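Flagellar motor switch protein FliG (Helicobacter pylori 26695, PDB 5WUJ) forms part of the flagellar switch complex, which interacts with chemotaxis proteins and with motor components that determine the direction of rotation, and is required for flagellum synthesis and motility. Local coordinates at residues M12-Q22 with G58-F66. Sequence-based numbering, arbitrary orientation.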
loop_
_atom_site.group_PDB
_atom_site.type_symbol
_atom_site.label_atom_id
_atom_site.label_comp_id
_atom_site.label_asym_id
_atom_site.label_seq_id
_atom_site.Cartn_x
_atom_site.Cartn_y
_atom_site.Cartn_z
ATOM N N MET B 12 10.851 -2.208 5.565
ATOM C CA MET B 12 9.680 -2.890 5.031
ATOM C C MET B 12 8.652 -3.149 6.135
ATOM O O MET B 12 7.438 -3.056 5.910
ATOM C CB MET B 12 10.123 -4.184 4.341
ATOM C CG MET B 12 8.990 -5.011 3.773
ATOM S SD MET B 12 7.930 -4.065 2.643
ATOM C CE MET B 12 8.908 -4.054 1.149
ATOM N N SER B 13 9.132 -3.425 7.348
ATOM C CA SER B 13 8.248 -3.622 8.491
ATOM C C SER B 13 7.518 -2.334 8.860
ATOM O O SER B 13 6.341 -2.365 9.238
ATOM C CB SER B 13 9.062 -4.162 9.681
ATOM O OG SER B 13 8.543 -3.748 10.932
ATOM N N GLU B 14 8.199 -1.193 8.762
ATOM C CA GLU B 14 7.543 0.102 8.973
ATOM C C GLU B 14 6.495 0.381 7.909
ATOM O O GLU B 14 5.407 0.886 8.219
ATOM C CB GLU B 14 8.584 1.217 8.987
ATOM C CG GLU B 14 9.687 0.932 9.998
ATOM C CD GLU B 14 10.617 2.088 10.175
ATOM O OE1 GLU B 14 11.493 2.293 9.303
ATOM O OE2 GLU B 14 10.472 2.784 11.196
ATOM N N LYS B 15 6.810 0.077 6.649
ATOM C CA LYS B 15 5.831 0.234 5.578
ATOM C C LYS B 15 4.610 -0.638 5.827
ATOM O O LYS B 15 3.474 -0.217 5.577
ATOM C CB LYS B 15 6.455 -0.122 4.235
ATOM C CG LYS B 15 7.665 0.743 3.852
ATOM C CD LYS B 15 7.898 0.656 2.365
ATOM C CE LYS B 15 9.137 1.377 1.921
ATOM N NZ LYS B 15 9.927 0.465 1.055
ATOM N N ILE B 16 4.822 -1.852 6.340
ATOM C CA ILE B 16 3.693 -2.752 6.565
ATOM C C ILE B 16 2.803 -2.224 7.682
ATOM O O ILE B 16 1.576 -2.249 7.569
ATOM C CB ILE B 16 4.204 -4.174 6.856
ATOM C CG1 ILE B 16 4.693 -4.838 5.567
ATOM C CG2 ILE B 16 3.131 -5.007 7.541
ATOM C CD1 ILE B 16 5.653 -6.030 5.820
ATOM N N ALA B 17 3.397 -1.709 8.765
ATOM C CA ALA B 17 2.584 -1.116 9.826
ATOM C C ALA B 17 1.840 0.113 9.325
ATOM O O ALA B 17 0.667 0.326 9.673
ATOM C CB ALA B 17 3.459 -0.752 11.024
ATOM N N ILE B 18 2.494 0.929 8.489
ATOM C CA ILE B 18 1.801 2.081 7.915
ATOM C C ILE B 18 0.640 1.618 7.036
ATOM O O ILE B 18 -0.456 2.192 7.077
ATOM C CB ILE B 18 2.791 2.985 7.152
ATOM C CG1 ILE B 18 3.548 3.877 8.145
ATOM C CG2 ILE B 18 2.070 3.863 6.147
ATOM C CD1 ILE B 18 4.931 4.283 7.669
ATOM N N LEU B 19 0.846 0.566 6.241
ATOM C CA LEU B 19 -0.289 0.002 5.506
ATOM C C LEU B 19 -1.387 -0.441 6.470
ATOM O O LEU B 19 -2.566 -0.120 6.272
ATOM C CB LEU B 19 0.174 -1.165 4.623
ATOM C CG LEU B 19 -0.849 -1.904 3.749
ATOM C CD1 LEU B 19 -0.107 -2.595 2.649
ATOM C CD2 LEU B 19 -1.652 -2.942 4.527
ATOM N N LEU B 20 -1.015 -1.168 7.541
ATOM C CA LEU B 20 -2.031 -1.695 8.453
ATOM C C LEU B 20 -2.805 -0.578 9.145
ATOM O O LEU B 20 -4.037 -0.640 9.255
ATOM C CB LEU B 20 -1.392 -2.624 9.479
ATOM C CG LEU B 20 -0.943 -3.925 8.815
ATOM C CD1 LEU B 20 -0.102 -4.770 9.766
ATOM C CD2 LEU B 20 -2.164 -4.714 8.311
ATOM N N ILE B 21 -2.104 0.452 9.608
ATOM C CA ILE B 21 -2.773 1.605 10.202
ATOM C C ILE B 21 -3.865 2.124 9.270
ATOM O O ILE B 21 -4.986 2.414 9.696
ATOM C CB ILE B 21 -1.745 2.710 10.526
ATOM C CG1 ILE B 21 -0.806 2.309 11.673
ATOM C CG2 ILE B 21 -2.446 4.041 10.781
ATOM C CD1 ILE B 21 0.455 3.204 11.794
ATOM N N GLN B 22 -3.561 2.242 7.981
ATOM C CA GLN B 22 -4.536 2.826 7.068
ATOM C C GLN B 22 -5.705 1.884 6.769
ATOM O O GLN B 22 -6.792 2.361 6.436
ATOM C CB GLN B 22 -3.855 3.241 5.775
ATOM C CG GLN B 22 -2.876 4.385 5.928
ATOM C CD GLN B 22 -2.024 4.527 4.692
ATOM O OE1 GLN B 22 -1.021 3.822 4.513
ATOM N NE2 GLN B 22 -2.452 5.390 3.800
ATOM N N GLY B 58 1.808 7.809 3.817
ATOM C CA GLY B 58 0.961 6.626 3.804
ATOM C C GLY B 58 0.460 6.297 2.409
ATOM O O GLY B 58 0.459 5.133 1.994
ATOM N N ALA B 59 0.057 7.328 1.657
ATOM C CA ALA B 59 -0.438 7.134 0.299
ATOM C C ALA B 59 0.646 6.574 -0.605
ATOM O O ALA B 59 0.371 5.744 -1.477
ATOM C CB ALA B 59 -0.957 8.463 -0.269
ATOM N N ALA B 60 1.879 7.059 -0.444
ATOM C CA ALA B 60 3.000 6.516 -1.201
ATOM C C ALA B 60 3.250 5.049 -0.845
ATOM O O ALA B 60 3.614 4.246 -1.715
ATOM C CB ALA B 60 4.249 7.358 -0.942
ATOM N N VAL B 61 3.053 4.682 0.429
ATOM C CA VAL B 61 3.182 3.281 0.838
ATOM C C VAL B 61 2.094 2.432 0.191
ATOM O O VAL B 61 2.366 1.341 -0.330
ATOM C CB VAL B 61 3.161 3.154 2.377
ATOM C CG1 VAL B 61 3.013 1.663 2.831
ATOM C CG2 VAL B 61 4.441 3.717 2.965
ATOM N N LEU B 62 0.845 2.911 0.211
ATOM C CA LEU B 62 -0.235 2.163 -0.427
ATOM C C LEU B 62 0.032 1.966 -1.912
ATOM O O LEU B 62 -0.220 0.888 -2.463
ATOM C CB LEU B 62 -1.566 2.888 -0.241
ATOM C CG LEU B 62 -2.118 2.912 1.161
ATOM C CD1 LEU B 62 -3.554 3.440 1.135
ATOM C CD2 LEU B 62 -2.012 1.525 1.797
ATOM N N GLU B 63 0.532 3.004 -2.581
ATOM C CA GLU B 63 0.832 2.868 -4.002
ATOM C C GLU B 63 1.895 1.805 -4.230
ATOM O O GLU B 63 1.850 1.065 -5.222
ATOM C CB GLU B 63 1.296 4.203 -4.579
ATOM C CG GLU B 63 0.187 5.205 -4.818
ATOM C CD GLU B 63 0.613 6.300 -5.781
ATOM O OE1 GLU B 63 1.827 6.363 -6.100
ATOM O OE2 GLU B 63 -0.260 7.081 -6.225
ATOM N N GLU B 64 2.874 1.737 -3.330
ATOM C CA GLU B 64 3.903 0.711 -3.441
ATOM C C GLU B 64 3.289 -0.679 -3.313
ATOM O O GLU B 64 3.584 -1.578 -4.112
ATOM C CB GLU B 64 4.971 0.954 -2.377
ATOM C CG GLU B 64 6.171 0.042 -2.437
ATOM C CD GLU B 64 7.253 0.457 -1.441
ATOM O OE1 GLU B 64 8.006 -0.428 -0.984
ATOM O OE2 GLU B 64 7.346 1.664 -1.110
ATOM N N PHE B 65 2.403 -0.865 -2.335
ATOM C CA PHE B 65 1.776 -2.172 -2.155
ATOM C C PHE B 65 0.751 -2.466 -3.242
ATOM O O PHE B 65 0.599 -3.626 -3.635
ATOM C CB PHE B 65 1.138 -2.259 -0.782
ATOM C CG PHE B 65 2.111 -2.666 0.273
ATOM C CD1 PHE B 65 2.420 -3.998 0.461
ATOM C CD2 PHE B 65 2.740 -1.713 1.056
ATOM C CE1 PHE B 65 3.342 -4.384 1.429
ATOM C CE2 PHE B 65 3.656 -2.095 2.035
ATOM C CZ PHE B 65 3.961 -3.422 2.210
ATOM N N PHE B 66 0.055 -1.433 -3.743
ATOM C CA PHE B 66 -0.823 -1.611 -4.897
ATOM C C PHE B 66 -0.063 -2.225 -6.070
ATOM O O PHE B 66 -0.544 -3.170 -6.709
ATOM C CB PHE B 66 -1.439 -0.262 -5.297
ATOM C CG PHE B 66 -2.576 -0.374 -6.257
ATOM C CD1 PHE B 66 -3.744 -1.046 -5.894
ATOM C CD2 PHE B 66 -2.485 0.174 -7.521
ATOM C CE1 PHE B 66 -4.808 -1.151 -6.788
ATOM C CE2 PHE B 66 -3.535 0.070 -8.427
ATOM C CZ PHE B 66 -4.703 -0.592 -8.060
#
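F65 of helix 55-71 packs as a knob into the hole between M12, K15, I16 and L19 on helix 12-23. The two helices belong to the all-helical N-terminal domain of FliG. The axes of segments 12-22 and 58-66 cross at -103° and come within 9.3 Å. L19 puts its CD1 over one face of the F65 ring. This CD1 makes a CH-pi contact, 3.5 Å from the ring centroid and nearer CG than CZ. L19 CG stands anti to its own N (chi1 -179°), which carries the branch across to the ring. At the far end of the ring, I16 CG1 is 3.7 Å from F65 CZ. M12 SD approaches the same CZ obliquely, a Met-aromatic contact.

V61 packs beside this knob. Its CG1 reaches K15 O at 3.4 Å, and its CG2 meets I18 CG2. The same I18 methyl rests on G58 CA. L62 CD2 touches L19 CG, the two side chains crossing at about a right angle. A chain of another protein also packs on I16 and L62. At the border, K15 and E64 close the contact with a salt bridge: K15 NZ meets the syn lone pair of E64 OE1 at 2.9 Å.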